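Local structure of Myo-inositol 2-dehydrogenase (Lactobacillus plantarum WCFS1, 3CEA) at residues I72-P85 with L96-E110. The protein probably catalyses the NAD-dependent oxidation of myo-inositol at its 2-hydroxyl, and binds NAD on a Rossmann fold. Residues are numbered along the deposited sequence; the frame is centred on the assembly and turned at random.
Sequences IDAIFIVAPTPFHP and LNVFCEKPLGLDFNE. With NAD (nicotinamide-adenine-dinucleotide), chain E.
His84 carries CG anti to its carbonyl carbon (chi1 -73°), and Cys100 holds SG anti to its backbone N (chi1 -169°). These two torsions bring the sulfur over one face of the imidazole, with SG 3.6 Å from His84 CG. Both residues belong to a beta-alpha-beta unit of the NAD-binding Rossmann fold, in which helix 84-93 links two neighbouring parallel strands. Strands 74-77 and 97-100 are joined by regular backbone bonds from Asp73 to Glu101. Asp73 O takes two donors, Asn97 N and, from above the carbonyl plane, Asn97 ND2 at 3.0 Å. Asn97 OD1 accepts from Ile125 N, just before strand 126-127.

On one face of the sheet the rings of Phe76 and Phe99 meet obliquely, their planes at 45°. Phe76 CD2 lies 3.5 Å from Phe99 CB, and Phe305 of helix 295-311 packs against both rings. On the other face Ile75 CG2 and Val98 CG2 lie side by side, and Ile77 CD1 touches Val98 CG1.

Beyond the strand ends the two loops line the NAD pocket. Both ring nitrogens of His84 donate to backbone oxygens: ND1 to Pro103 O at 2.7 Å and NE2 to Ala79 O at 2.6 Å. The ring thus ties one loop to the other, and its two bonds fix its rotation. A leucine here would probably leave both carbonyls without these donors and let the loops shift around the nicotinamide ribose. Pro103 follows a cis peptide bond, and its CD lies 3.3 Å from Thr81 OG1. Glu101, also bound to His23, accepts from the nicotinamide amide, with OE1 2.9 Å from NAD N7N. Lys102 O takes the nicotinamide ribose hydroxyl O2D of NAD at 2.7 Å.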
ATOM      1  N   ILE A  72       8.928  -6.409  48.995  1.00 47.80           N
ATOM      2  CA  ILE A  72       8.956  -5.870  47.632  1.00 47.61           C
ATOM      3  C   ILE A  72       9.325  -4.389  47.568  1.00 47.72           C
ATOM      4  O   ILE A  72       8.991  -3.612  48.468  1.00 47.92           O
ATOM      5  CB  ILE A  72       7.613  -6.100  46.881  1.00 47.61           C
ATOM      6  CG1 ILE A  72       6.418  -5.844  47.812  1.00 47.57           C
ATOM      7  CG2 ILE A  72       7.574  -7.506  46.276  1.00 47.24           C
ATOM      8  CD1 ILE A  72       5.074  -5.786  47.112  1.00 47.38           C
ATOM      9  N   ASP A  73      10.012  -4.015  46.491  1.00 47.63           N
ATOM     10  CA  ASP A  73      10.416  -2.632  46.238  1.00 47.53           C
ATOM     11  C   ASP A  73       9.387  -1.907  45.375  1.00 47.11           C
ATOM     12  O   ASP A  73       9.220  -0.691  45.484  1.00 47.01           O
ATOM     13  CB  ASP A  73      11.777  -2.591  45.533  1.00 47.77           C
ATOM     14  CG  ASP A  73      12.867  -3.316  46.305  1.00 49.19           C
ATOM     15  OD1 ASP A  73      13.169  -2.908  47.449  1.00 51.08           O
ATOM     16  OD2 ASP A  73      13.431  -4.291  45.760  1.00 49.23           O
ATOM     17  N   ALA A  74       8.709  -2.661  44.513  1.00 46.68           N
ATOM     18  CA  ALA A  74       7.799  -2.091  43.527  1.00 46.43           C
ATOM     19  C   ALA A  74       6.557  -2.950  43.297  1.00 46.22           C
ATOM     20  O   ALA A  74       6.570  -4.163  43.524  1.00 46.12           O
ATOM     21  CB  ALA A  74       8.531  -1.853  42.209  1.00 46.59           C
ATOM     22  N   ILE A  75       5.488  -2.304  42.837  1.00 45.82           N
ATOM     23  CA  ILE A  75       4.235  -2.988  42.536  1.00 45.41           C
ATOM     24  C   ILE A  75       3.676  -2.537  41.183  1.00 45.28           C
ATOM     25  O   ILE A  75       3.843  -1.380  40.780  1.00 45.27           O
ATOM     26  CB  ILE A  75       3.196  -2.806  43.682  1.00 45.31           C
ATOM     27  CG1 ILE A  75       2.040  -3.803  43.534  1.00 45.13           C
ATOM     28  CG2 ILE A  75       2.708  -1.353  43.767  1.00 45.34           C
ATOM     29  CD1 ILE A  75       1.303  -4.093  44.830  1.00 45.65           C
ATOM     30  N   PHE A  76       3.037  -3.472  40.482  1.00 45.07           N
ATOM     31  CA  PHE A  76       2.379  -3.193  39.209  1.00 44.52           C
ATOM     32  C   PHE A  76       0.874  -3.395  39.347  1.00 44.16           C
ATOM     33  O   PHE A  76       0.407  -4.509  39.588  1.00 43.95           O
ATOM     34  CB  PHE A  76       2.955  -4.082  38.100  1.00 44.47           C
ATOM     35  CG  PHE A  76       4.405  -3.818  37.804  1.00 44.37           C
ATOM     36  CD1 PHE A  76       5.407  -4.444  38.542  1.00 43.24           C
ATOM     37  CD2 PHE A  76       4.771  -2.936  36.792  1.00 44.26           C
ATOM     38  CE1 PHE A  76       6.748  -4.197  38.277  1.00 43.57           C
ATOM     39  CE2 PHE A  76       6.112  -2.681  36.517  1.00 43.83           C
ATOM     40  CZ  PHE A  76       7.103  -3.316  37.262  1.00 44.68           C
ATOM     41  N   ILE A  77       0.122  -2.308  39.212  1.00 44.15           N
ATOM     42  CA  ILE A  77      -1.332  -2.359  39.343  1.00 44.32           C
ATOM     43  C   ILE A  77      -2.004  -2.455  37.967  1.00 44.43           C
ATOM     44  O   ILE A  77      -2.123  -1.466  37.239  1.00 44.44           O
ATOM     45  CB  ILE A  77      -1.888  -1.169  40.177  1.00 44.35           C
ATOM     46  CG1 ILE A  77      -1.261  -1.157  41.575  1.00 45.35           C
ATOM     47  CG2 ILE A  77      -3.413  -1.239  40.280  1.00 43.46           C
ATOM     48  CD1 ILE A  77      -1.344   0.182  42.293  1.00 46.24           C
ATOM     49  N   VAL A  78      -2.412  -3.674  37.621  1.00 44.59           N
ATOM     50  CA  VAL A  78      -3.153  -3.949  36.393  1.00 44.66           C
ATOM     51  C   VAL A  78      -4.531  -4.524  36.759  1.00 44.94           C
ATOM     52  O   VAL A  78      -5.051  -5.424  36.090  1.00 44.93           O
ATOM     53  CB  VAL A  78      -2.384  -4.917  35.451  1.00 44.55           C
ATOM     54  CG1 VAL A  78      -2.830  -4.717  34.006  1.00 44.05           C
ATOM     55  CG2 VAL A  78      -0.876  -4.709  35.564  1.00 44.17           C
ATOM     56  N   ALA A  79      -5.097  -4.005  37.846  1.00 44.97           N
ATOM     57  CA  ALA A  79      -6.466  -4.303  38.250  1.00 45.38           C
ATOM     58  C   ALA A  79      -7.392  -3.278  37.588  1.00 45.66           C
ATOM     59  O   ALA A  79      -6.905  -2.296  37.032  1.00 45.77           O
ATOM     60  CB  ALA A  79      -6.587  -4.248  39.767  1.00 45.40           C
ATOM     61  N   PRO A  80      -8.724  -3.501  37.626  1.00 45.96           N
ATOM     62  CA  PRO A  80      -9.671  -2.549  37.025  1.00 46.27           C
ATOM     63  C   PRO A  80      -9.518  -1.116  37.544  1.00 46.74           C
ATOM     64  O   PRO A  80      -9.047  -0.905  38.662  1.00 46.80           O
ATOM     65  CB  PRO A  80     -11.038  -3.111  37.425  1.00 46.31           C
ATOM     66  CG  PRO A  80     -10.802  -4.560  37.630  1.00 45.75           C
ATOM     67  CD  PRO A  80      -9.424  -4.663  38.207  1.00 45.75           C
ATOM     68  N   THR A  81      -9.942  -0.153  36.728  1.00 47.45           N
ATOM     69  CA  THR A  81      -9.769   1.281  36.999  1.00 48.06           C
ATOM     70  C   THR A  81     -10.310   1.795  38.350  1.00 48.44           C
ATOM     71  O   THR A  81      -9.630   2.589  39.007  1.00 48.68           O
ATOM     72  CB  THR A  81     -10.320   2.139  35.832  1.00 47.93           C
ATOM     73  OG1 THR A  81      -9.753   1.679  34.601  1.00 49.06           O
ATOM     74  CG2 THR A  81      -9.971   3.606  36.013  1.00 47.82           C
ATOM     75  N   PRO A  82     -11.526   1.367  38.767  1.00 48.66           N
ATOM     76  CA  PRO A  82     -12.033   1.857  40.056  1.00 48.72           C
ATOM     77  C   PRO A  82     -11.119   1.575  41.256  1.00 48.64           C
ATOM     78  O   PRO A  82     -11.134   2.335  42.226  1.00 48.64           O
ATOM     79  CB  PRO A  82     -13.364   1.109  40.216  1.00 48.63           C
ATOM     80  CG  PRO A  82     -13.786   0.806  38.830  1.00 48.69           C
ATOM     81  CD  PRO A  82     -12.508   0.479  38.115  1.00 48.76           C
ATOM     82  N   PHE A  83     -10.333   0.502  41.177  1.00 48.60           N
ATOM     83  CA  PHE A  83      -9.462   0.083  42.281  1.00 48.58           C
ATOM     84  C   PHE A  83      -8.087   0.754  42.269  1.00 48.45           C
ATOM     85  O   PHE A  83      -7.320   0.617  43.219  1.00 48.50           O
ATOM     86  CB  PHE A  83      -9.305  -1.440  42.290  1.00 48.62           C
ATOM     87  CG  PHE A  83     -10.586  -2.181  42.536  1.00 49.55           C
ATOM     88  CD1 PHE A  83     -11.076  -2.340  43.829  1.00 50.41           C
ATOM     89  CD2 PHE A  83     -11.301  -2.727  41.474  1.00 50.93           C
ATOM     90  CE1 PHE A  83     -12.266  -3.029  44.064  1.00 50.26           C
ATOM     91  CE2 PHE A  83     -12.493  -3.421  41.697  1.00 51.37           C
ATOM     92  CZ  PHE A  83     -12.975  -3.571  42.997  1.00 50.57           C
ATOM     93  N   HIS A  84      -7.787   1.479  41.194  1.00 48.34           N
ATOM     94  CA  HIS A  84      -6.495   2.143  41.019  1.00 48.09           C
ATOM     95  C   HIS A  84      -6.125   3.137  42.132  1.00 48.06           C
ATOM     96  O   HIS A  84      -5.025   3.051  42.670  1.00 48.07           O
ATOM     97  CB  HIS A  84      -6.420   2.829  39.648  1.00 48.05           C
ATOM     98  CG  HIS A  84      -6.261   1.885  38.498  1.00 47.01           C
ATOM     99  ND1 HIS A  84      -5.987   2.318  37.218  1.00 46.98           N
ATOM    100  CD2 HIS A  84      -6.317   0.534  38.432  1.00 46.92           C
ATOM    101  CE1 HIS A  84      -5.896   1.277  36.412  1.00 47.30           C
ATOM    102  NE2 HIS A  84      -6.091   0.182  37.124  1.00 47.66           N
ATOM    103  N   PRO A  85      -7.032   4.083  42.476  1.00 48.13           N
ATOM    104  CA  PRO A  85      -6.693   5.064  43.512  1.00 48.02           C
ATOM    105  C   PRO A  85      -6.406   4.439  44.879  1.00 47.78           C
ATOM    106  O   PRO A  85      -5.386   4.755  45.495  1.00 47.79           O
ATOM    107  CB  PRO A  85      -7.946   5.949  43.583  1.00 48.13           C
ATOM    108  CG  PRO A  85      -8.616   5.764  42.273  1.00 48.31           C
ATOM    109  CD  PRO A  85      -8.385   4.328  41.943  1.00 48.23           C
ATOM    110  N   LEU A  96       6.296   1.607  48.827  1.00 44.45           N
ATOM    111  CA  LEU A  96       6.500   0.967  47.532  1.00 44.08           C
ATOM    112  C   LEU A  96       6.556   1.970  46.382  1.00 43.96           C
ATOM    113  O   LEU A  96       5.933   3.034  46.434  1.00 43.69           O
ATOM    114  CB  LEU A  96       5.390  -0.059  47.269  1.00 44.07           C
ATOM    115  CG  LEU A  96       5.483  -1.495  47.804  1.00 43.84           C
ATOM    116  CD1 LEU A  96       5.680  -1.568  49.317  1.00 45.57           C
ATOM    117  CD2 LEU A  96       4.238  -2.265  47.403  1.00 43.92           C
ATOM    118  N   ASN A  97       7.322   1.622  45.351  1.00 43.77           N
ATOM    119  CA  ASN A  97       7.280   2.329  44.080  1.00 43.59           C
ATOM    120  C   ASN A  97       6.145   1.737  43.259  1.00 43.43           C
ATOM    121  O   ASN A  97       5.959   0.520  43.240  1.00 43.27           O
ATOM    122  CB  ASN A  97       8.614   2.199  43.343  1.00 43.71           C
ATOM    123  CG  ASN A  97       9.771   2.796  44.124  1.00 44.40           C
ATOM    124  OD1 ASN A  97       9.999   4.008  44.095  1.00 45.21           O
ATOM    125  ND2 ASN A  97      10.512   1.946  44.828  1.00 43.63           N
ATOM    126  N   VAL A  98       5.379   2.595  42.593  1.00 43.51           N
ATOM    127  CA  VAL A  98       4.139   2.165  41.952  1.00 43.31           C
ATOM    128  C   VAL A  98       4.121   2.413  40.446  1.00 43.70           C
ATOM    129  O   VAL A  98       4.340   3.535  39.981  1.00 43.51           O
ATOM    130  CB  VAL A  98       2.893   2.839  42.602  1.00 43.22           C
ATOM    131  CG1 VAL A  98       1.613   2.409  41.899  1.00 42.74           C
ATOM    132  CG2 VAL A  98       2.811   2.518  44.085  1.00 41.98           C
ATOM    133  N   PHE A  99       3.868   1.342  39.698  1.00 44.03           N
ATOM    134  CA  PHE A  99       3.482   1.443  38.300  1.00 44.27           C
ATOM    135  C   PHE A  99       1.996   1.116  38.210  1.00 44.69           C
ATOM    136  O   PHE A  99       1.590  -0.031  38.404  1.00 44.83           O
ATOM    137  CB  PHE A  99       4.300   0.483  37.435  1.00 44.23           C
ATOM    138  CG  PHE A  99       4.004   0.585  35.960  1.00 44.37           C
ATOM    139  CD1 PHE A  99       2.938  -0.119  35.395  1.00 43.48           C
ATOM    140  CD2 PHE A  99       4.798   1.376  35.134  1.00 43.73           C
ATOM    141  CE1 PHE A  99       2.661  -0.030  34.035  1.00 43.95           C
ATOM    142  CE2 PHE A  99       4.530   1.469  33.769  1.00 45.19           C
ATOM    143  CZ  PHE A  99       3.458   0.765  33.219  1.00 44.59           C
ATOM    144  N   CYS A 100       1.190   2.134  37.930  1.00 45.18           N
ATOM    145  CA  CYS A 100      -0.251   1.958  37.802  1.00 45.63           C
ATOM    146  C   CYS A 100      -0.674   2.113  36.349  1.00 46.12           C
ATOM    147  O   CYS A 100      -0.253   3.053  35.668  1.00 46.30           O
ATOM    148  CB  CYS A 100      -0.993   2.968  38.682  1.00 45.78           C
ATOM    149  SG  CYS A 100      -2.763   2.657  38.873  1.00 45.42           S
ATOM    150  N   GLU A 101      -1.504   1.189  35.878  1.00 46.49           N
ATOM    151  CA  GLU A 101      -2.055   1.273  34.530  1.00 46.87           C
ATOM    152  C   GLU A 101      -3.016   2.442  34.372  1.00 47.48           C
ATOM    153  O   GLU A 101      -3.556   2.957  35.354  1.00 47.35           O
ATOM    154  CB  GLU A 101      -2.747  -0.036  34.126  1.00 46.91           C
ATOM    155  CG  GLU A 101      -1.845  -1.022  33.382  1.00 46.11           C
ATOM    156  CD  GLU A 101      -1.259  -0.460  32.086  1.00 45.58           C
ATOM    157  OE1 GLU A 101      -1.791   0.537  31.548  1.00 44.65           O
ATOM    158  OE2 GLU A 101      -0.262  -1.031  31.596  1.00 44.88           O
ATOM    159  N   LYS A 102      -3.206   2.862  33.123  1.00 48.23           N
ATOM    160  CA  LYS A 102      -4.132   3.936  32.787  1.00 48.73           C
ATOM    161  C   LYS A 102      -5.572   3.409  32.835  1.00 49.26           C
ATOM    162  O   LYS A 102      -5.794   2.215  32.630  1.00 49.55           O
ATOM    163  CB  LYS A 102      -3.792   4.510  31.401  1.00 48.70           C
ATOM    164  CG  LYS A 102      -4.080   3.578  30.222  1.00 48.26           C
ATOM    165  CD  LYS A 102      -5.462   3.847  29.644  1.00 50.92           C
ATOM    166  CE  LYS A 102      -6.132   2.575  29.154  1.00 53.02           C
ATOM    167  NZ  LYS A 102      -7.422   2.855  28.466  1.00 51.31           N
ATOM    168  N   PRO A 103      -6.552   4.280  33.142  1.00 49.69           N
ATOM    169  CA  PRO A 103      -6.414   5.657  33.620  1.00 49.90           C
ATOM    170  C   PRO A 103      -6.149   5.681  35.123  1.00 50.14           C
ATOM    171  O   PRO A 103      -6.164   4.627  35.763  1.00 50.21           O
ATOM    172  CB  PRO A 103      -7.782   6.286  33.313  1.00 49.84           C
ATOM    173  CG  PRO A 103      -8.647   5.186  32.745  1.00 50.22           C
ATOM    174  CD  PRO A 103      -7.964   3.889  33.002  1.00 49.69           C
ATOM    175  N   LEU A 104      -5.907   6.868  35.676  1.00 50.29           N
ATOM    176  CA  LEU A 104      -5.656   7.016  37.113  1.00 50.55           C
ATOM    177  C   LEU A 104      -6.832   6.531  37.963  1.00 50.89           C
ATOM    178  O   LEU A 104      -6.636   5.907  39.008  1.00 51.14           O
ATOM    179  CB  LEU A 104      -5.298   8.467  37.465  1.00 50.27           C
ATOM    180  CG  LEU A 104      -4.008   9.048  36.873  1.00 50.15           C
ATOM    181  CD1 LEU A 104      -3.885  10.526  37.204  1.00 49.78           C
ATOM    182  CD2 LEU A 104      -2.770   8.292  37.348  1.00 50.11           C
ATOM    183  N   GLY A 105      -8.046   6.820  37.502  1.00 51.08           N
ATOM    184  CA  GLY A 105      -9.269   6.424  38.192  1.00 51.61           C
ATOM    185  C   GLY A 105     -10.491   6.906  37.437  1.00 52.12           C
ATOM    186  O   GLY A 105     -10.412   7.176  36.239  1.00 51.83           O
ATOM    187  N   LEU A 106     -11.618   7.015  38.138  1.00 52.88           N
ATOM    188  CA  LEU A 106     -12.870   7.481  37.533  1.00 53.60           C
ATOM    189  C   LEU A 106     -13.473   8.663  38.283  1.00 54.49           C
ATOM    190  O   LEU A 106     -13.830   9.670  37.672  1.00 54.47           O
ATOM    191  CB  LEU A 106     -13.889   6.341  37.428  1.00 53.41           C
ATOM    192  CG  LEU A 106     -13.517   5.142  36.552  1.00 52.80           C
ATOM    193  CD1 LEU A 106     -14.624   4.116  36.582  1.00 51.61           C
ATOM    194  CD2 LEU A 106     -13.216   5.570  35.119  1.00 52.69           C
ATOM    195  N   ASP A 107     -13.586   8.524  39.603  1.00 55.67           N
ATOM    196  CA  ASP A 107     -14.079   9.590  40.473  1.00 56.67           C
ATOM    197  C   ASP A 107     -12.997  10.647  40.676  1.00 57.07           C
ATOM    198  O   ASP A 107     -11.866  10.320  41.038  1.00 57.07           O
ATOM    199  CB  ASP A 107     -14.521   9.006  41.823  1.00 56.97           C
ATOM    200  CG  ASP A 107     -15.033  10.066  42.795  1.00 58.86           C
ATOM    201  OD1 ASP A 107     -15.724  11.016  42.362  1.00 59.99           O
ATOM    202  OD2 ASP A 107     -14.748   9.937  44.007  1.00 60.86           O
ATOM    203  N   PHE A 108     -13.351  11.910  40.443  1.00 57.73           N
ATOM    204  CA  PHE A 108     -12.412  13.028  40.596  1.00 58.42           C
ATOM    205  C   PHE A 108     -11.939  13.238  42.037  1.00 58.22           C
ATOM    206  O   PHE A 108     -10.819  13.705  42.260  1.00 58.23           O
ATOM    207  CB  PHE A 108     -13.011  14.330  40.048  1.00 59.01           C
ATOM    208  CG  PHE A 108     -13.110  14.376  38.544  1.00 61.26           C
ATOM    209  CD1 PHE A 108     -11.974  14.219  37.748  1.00 62.10           C
ATOM    210  CD2 PHE A 108     -14.338  14.600  37.922  1.00 62.50           C
ATOM    211  CE1 PHE A 108     -12.065  14.265  36.357  1.00 62.81           C
ATOM    212  CE2 PHE A 108     -14.437  14.652  36.529  1.00 62.75           C
ATOM    213  CZ  PHE A 108     -13.296  14.488  35.746  1.00 62.12           C
ATOM    214  N   ASN A 109     -12.794  12.903  43.002  1.00 57.95           N
ATOM    215  CA  ASN A 109     -12.438  12.975  44.420  1.00 57.76           C
ATOM    216  C   ASN A 109     -11.370  11.950  44.799  1.00 57.22           C
ATOM    217  O   ASN A 109     -10.408  12.281  45.495  1.00 57.28           O
ATOM    218  CB  ASN A 109     -13.676  12.797  45.306  1.00 58.15           C
ATOM    219  CG  ASN A 109     -14.639  13.972  45.220  1.00 59.69           C
ATOM    220  OD1 ASN A 109     -14.228  15.135  45.160  1.00 60.74           O
ATOM    221  ND2 ASN A 109     -15.934  13.671  45.228  1.00 60.54           N
ATOM    222  N   GLU A 110     -11.546  10.715  44.330  1.00 56.54           N
ATOM    223  CA  GLU A 110     -10.589   9.632  44.566  1.00 56.06           C
ATOM    224  C   GLU A 110      -9.224   9.918  43.943  1.00 54.96           C
ATOM    225  O   GLU A 110      -8.193   9.643  44.557  1.00 55.06           O
ATOM    226  CB  GLU A 110     -11.124   8.302  44.024  1.00 56.05           C
ATOM    227  CG  GLU A 110     -12.205   7.644  44.875  1.00 56.98           C
ATOM    228  CD  GLU A 110     -12.520   6.224  44.427  1.00 57.08           C
ATOM    229  OE1 GLU A 110     -11.572   5.439  44.196  1.00 60.05           O
ATOM    230  OE2 GLU A 110     -13.718   5.887  44.309  1.00 61.11           O
TER
HETATM  231  PA  NAD E 400      -9.278  -7.637  33.138  1.00 47.24           P
HETATM  232  O1A NAD E 400      -9.009  -8.473  31.946  1.00 46.59           O
HETATM  233  O2A NAD E 400     -10.704  -7.682  33.530  1.00 47.10           O
HETATM  234  O5B NAD E 400      -8.317  -8.109  34.340  1.00 50.10           O
HETATM  235  C5B NAD E 400      -8.511  -7.630  35.655  1.00 53.34           C
HETATM  236  C4B NAD E 400      -7.714  -8.484  36.638  1.00 54.76           C
HETATM  237  O4B NAD E 400      -7.650  -7.856  37.908  1.00 55.87           O
HETATM  238  C3B NAD E 400      -8.341  -9.852  36.850  1.00 55.00           C
HETATM  239  O3B NAD E 400      -7.316 -10.811  36.757  1.00 54.65           O
HETATM  240  C2B NAD E 400      -8.904  -9.812  38.258  1.00 56.34           C
HETATM  241  O2B NAD E 400      -8.787 -11.050  38.923  1.00 57.36           O
HETATM  242  C1B NAD E 400      -8.065  -8.739  38.934  1.00 55.99           C
HETATM  243  N9A NAD E 400      -8.833  -8.016  39.965  1.00 56.19           N
HETATM  244  C8A NAD E 400     -10.054  -7.405  39.813  1.00 56.40           C
HETATM  245  N7A NAD E 400     -10.413  -6.848  40.992  1.00 56.27           N
HETATM  246  C5A NAD E 400      -9.441  -7.100  41.897  1.00 56.29           C
HETATM  247  C6A NAD E 400      -9.307  -6.766  43.240  1.00 55.56           C
HETATM  248  N6A NAD E 400     -10.126  -5.868  43.776  1.00 55.25           N
HETATM  249  N1A NAD E 400      -8.176  -7.168  43.929  1.00 56.21           N
HETATM  250  C2A NAD E 400      -7.187  -7.896  43.287  1.00 55.83           C
HETATM  251  N3A NAD E 400      -7.328  -8.225  41.951  1.00 55.08           N
HETATM  252  C4A NAD E 400      -8.437  -7.834  41.266  1.00 56.11           C
HETATM  253  O3  NAD E 400      -8.838  -6.112  32.864  1.00 49.83           O
HETATM  254  PN  NAD E 400      -7.608  -5.741  31.891  1.00 48.70           P
HETATM  255  O1N NAD E 400      -6.494  -6.692  32.125  1.00 46.84           O
HETATM  256  O2N NAD E 400      -8.166  -5.552  30.537  1.00 49.70           O
HETATM  257  O5D NAD E 400      -7.144  -4.283  32.382  1.00 49.86           O
HETATM  258  C5D NAD E 400      -6.907  -3.956  33.730  1.00 48.86           C
HETATM  259  C4D NAD E 400      -6.479  -2.492  33.787  1.00 48.59           C
HETATM  260  O4D NAD E 400      -5.559  -2.213  32.745  1.00 48.80           O
HETATM  261  C3D NAD E 400      -7.661  -1.548  33.621  1.00 48.69           C
HETATM  262  O3D NAD E 400      -7.621  -0.581  34.644  1.00 48.31           O
HETATM  263  C2D NAD E 400      -7.454  -0.906  32.263  1.00 48.39           C
HETATM  264  O2D NAD E 400      -7.810   0.455  32.261  1.00 48.85           O
HETATM  265  C1D NAD E 400      -5.967  -1.087  31.989  1.00 48.25           C
HETATM  266  N1N NAD E 400      -5.693  -1.283  30.551  1.00 48.25           N
HETATM  267  C2N NAD E 400      -4.743  -0.499  29.946  1.00 48.31           C
HETATM  268  C3N NAD E 400      -4.459  -0.652  28.585  1.00 48.30           C
HETATM  269  C7N NAD E 400      -3.306   0.073  27.951  1.00 49.04           C
HETATM  270  O7N NAD E 400      -3.315   0.247  26.553  1.00 47.83           O
HETATM  271  N7N NAD E 400      -2.307   0.535  28.709  1.00 48.79           N
HETATM  272  C4N NAD E 400      -5.150  -1.609  27.845  1.00 47.76           C
HETATM  273  C5N NAD E 400      -6.115  -2.400  28.466  1.00 47.89           C
HETATM  274  C6N NAD E 400      -6.377  -2.227  29.825  1.00 47.25           C